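Local coordinates for protein putative HAD-hydrolase YfnB (Bacillus subtilis, PDB 3ED5) that is a putative hydrolase of the haloacid dehalogenase superfamily, probably acting as a 5'-nucleotidase that removes phosphate from nucleotides, at residues 200-205 with 214-219. Sequence-based numbering, arbitrary orientation.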
loop_
_atom_site.group_PDB
_atom_site.type_symbol
_atom_site.label_atom_id
_atom_site.label_comp_id
_atom_site.label_asym_id
_atom_site.label_seq_id
_atom_site.Cartn_x
_atom_site.Cartn_y
_atom_site.Cartn_z
ATOM N N THR A 200 3.317 -9.965 11.958
ATOM C CA THR A 200 3.564 -9.161 10.753
ATOM C C THR A 200 4.607 -9.796 9.816
ATOM O O THR A 200 5.590 -10.408 10.273
ATOM C CB THR A 200 4.118 -7.766 11.143
ATOM O OG1 THR A 200 5.218 -7.943 12.036
ATOM C CG2 THR A 200 3.038 -6.911 11.870
ATOM N N CYS A 201 4.412 -9.585 8.513
ATOM C CA CYS A 201 5.366 -10.045 7.485
ATOM C C CYS A 201 5.757 -8.858 6.592
ATOM O O CYS A 201 4.930 -8.329 5.879
ATOM C CB CYS A 201 4.736 -11.170 6.663
ATOM S SG CYS A 201 5.886 -11.805 5.403
ATOM N N TRP A 202 7.020 -8.461 6.685
ATOM C CA TRP A 202 7.560 -7.330 5.956
ATOM C C TRP A 202 8.067 -7.778 4.584
ATOM O O TRP A 202 9.028 -8.548 4.498
ATOM C CB TRP A 202 8.707 -6.709 6.773
ATOM C CG TRP A 202 9.232 -5.421 6.177
ATOM C CD1 TRP A 202 8.532 -4.534 5.404
ATOM C CD2 TRP A 202 10.545 -4.866 6.359
ATOM N NE1 TRP A 202 9.348 -3.456 5.073
ATOM C CE2 TRP A 202 10.576 -3.630 5.661
ATOM C CE3 TRP A 202 11.696 -5.291 7.045
ATOM C CZ2 TRP A 202 11.723 -2.832 5.610
ATOM C CZ3 TRP A 202 12.834 -4.483 7.021
ATOM C CH2 TRP A 202 12.839 -3.264 6.289
HETATM N N MSE A 203 7.409 -7.268 3.538
HETATM C CA MSE A 203 7.844 -7.451 2.162
HETATM C C MSE A 203 8.975 -6.446 1.906
HETATM O O MSE A 203 8.748 -5.230 1.898
HETATM C CB MSE A 203 6.634 -7.214 1.243
HETATM C CG MSE A 203 6.940 -7.253 -0.230
HETATM SE SE MSE A 203 7.618 -8.982 -0.818
HETATM C CE MSE A 203 7.664 -8.604 -2.761
ATOM N N ASN A 204 10.196 -6.942 1.756
ATOM C CA ASN A 204 11.372 -6.067 1.617
ATOM C C ASN A 204 12.332 -6.617 0.547
ATOM O O ASN A 204 13.473 -7.002 0.846
ATOM C CB ASN A 204 12.076 -5.924 2.963
ATOM C CG ASN A 204 13.185 -4.868 2.949
ATOM O OD1 ASN A 204 13.195 -3.966 2.103
ATOM N ND2 ASN A 204 14.143 -5.008 3.846
ATOM N N PRO A 205 11.856 -6.691 -0.702
ATOM C CA PRO A 205 12.642 -7.276 -1.801
ATOM C C PRO A 205 13.996 -6.612 -2.002
ATOM O O PRO A 205 14.953 -7.286 -2.371
ATOM C CB PRO A 205 11.769 -7.049 -3.041
ATOM C CG PRO A 205 10.723 -6.063 -2.628
ATOM C CD PRO A 205 10.521 -6.235 -1.140
ATOM N N ILE A 214 11.454 -0.951 13.521
ATOM C CA ILE A 214 10.136 -1.559 13.740
ATOM C C ILE A 214 10.302 -3.029 13.341
ATOM O O ILE A 214 10.440 -3.341 12.135
ATOM C CB ILE A 214 9.077 -0.847 12.879
ATOM C CG1 ILE A 214 8.948 0.612 13.333
ATOM C CG2 ILE A 214 7.724 -1.583 12.935
ATOM C CD1 ILE A 214 8.140 1.488 12.394
ATOM N N ILE A 215 10.289 -3.925 14.328
ATOM C CA ILE A 215 10.673 -5.325 14.076
ATOM C C ILE A 215 9.492 -6.251 13.693
ATOM O O ILE A 215 8.631 -6.548 14.526
ATOM C CB ILE A 215 11.469 -5.960 15.264
ATOM C CG1 ILE A 215 12.633 -5.056 15.731
ATOM C CG2 ILE A 215 11.967 -7.412 14.909
ATOM C CD1 ILE A 215 13.638 -4.653 14.642
ATOM N N PRO A 216 9.494 -6.759 12.453
ATOM C CA PRO A 216 8.402 -7.633 11.990
ATOM C C PRO A 216 8.554 -9.073 12.519
ATOM O O PRO A 216 9.658 -9.465 12.906
ATOM C CB PRO A 216 8.587 -7.613 10.474
ATOM C CG PRO A 216 10.070 -7.475 10.301
ATOM C CD PRO A 216 10.524 -6.564 11.417
ATOM N N THR A 217 7.482 -9.870 12.495
ATOM C CA THR A 217 7.602 -11.287 12.858
ATOM C C THR A 217 8.420 -12.006 11.806
ATOM O O THR A 217 9.259 -12.856 12.156
ATOM C CB THR A 217 6.209 -11.984 12.979
ATOM O OG1 THR A 217 5.345 -11.126 13.740
ATOM C CG2 THR A 217 6.317 -13.380 13.659
ATOM N N TYR A 218 8.168 -11.668 10.530
ATOM C CA TYR A 218 8.897 -12.242 9.390
ATOM C C TYR A 218 9.317 -11.144 8.432
ATOM O O TYR A 218 8.678 -10.113 8.370
ATOM C CB TYR A 218 8.004 -13.183 8.572
ATOM C CG TYR A 218 7.185 -14.120 9.413
ATOM C CD1 TYR A 218 7.735 -15.313 9.888
ATOM C CD2 TYR A 218 5.847 -13.813 9.717
ATOM C CE1 TYR A 218 6.991 -16.192 10.671
ATOM C CE2 TYR A 218 5.081 -14.697 10.491
ATOM C CZ TYR A 218 5.673 -15.884 10.964
ATOM O OH TYR A 218 4.955 -16.778 11.739
ATOM N N GLU A 219 10.363 -11.423 7.664
ATOM C CA GLU A 219 10.815 -10.526 6.603
ATOM C C GLU A 219 11.149 -11.394 5.375
ATOM O O GLU A 219 11.919 -12.364 5.501
ATOM C CB GLU A 219 12.067 -9.782 7.068
ATOM C CG GLU A 219 12.587 -8.843 5.947
ATOM C CD GLU A 219 13.854 -8.114 6.340
ATOM O OE1 GLU A 219 14.294 -8.200 7.521
ATOM O OE2 GLU A 219 14.421 -7.453 5.440
HETATM O O HOH W 1 14.772 -8.560 2.919
#
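Glu219 OE2 is gripped twice: Asn204 ND2 donates to it over 2.9 Å, coming from above the carboxylate plane, and a water that also donates to Asn204 O reaches it at 2.8 Å. The pair sits at the edge of the parallel sheet of the Rossmann-like HAD core, Glu219 on outermost strand 218-220 and Asn204 just beyond the end of neighbouring strand 199-203. Between the strands, Trp202 N donates almost straight to Tyr218 O, and Tyr218 N to Thr200 O. At the strand entrance the threonines exchange bonds: Thr217 N gives to Thr200 OG1, while Thr200 N gives to Thr217 OG1 (166° at the hydrogen). Trp202 shares its sheet face with Glu219, whose extended chain (chi1 179°) runs alongside the indole and puts CD 3.6 Å from Trp202 CE3, the two planes 40° apart. Asn204 CB sits over one face of that indole, and Trp202 NE1 is hydrogen-bonded to Asp184 O. With an alanine at Asn204, Glu219 OE2 is likely to lose its amide donor and Lys208 N its acceptor, Asn204 OD1. On the other sheet face, beside helix 226-230, Cys201 SG packs 4.1 Å from Tyr218 CB, and Tyr218 OH forms a hydrogen bond with Tyr7 OH.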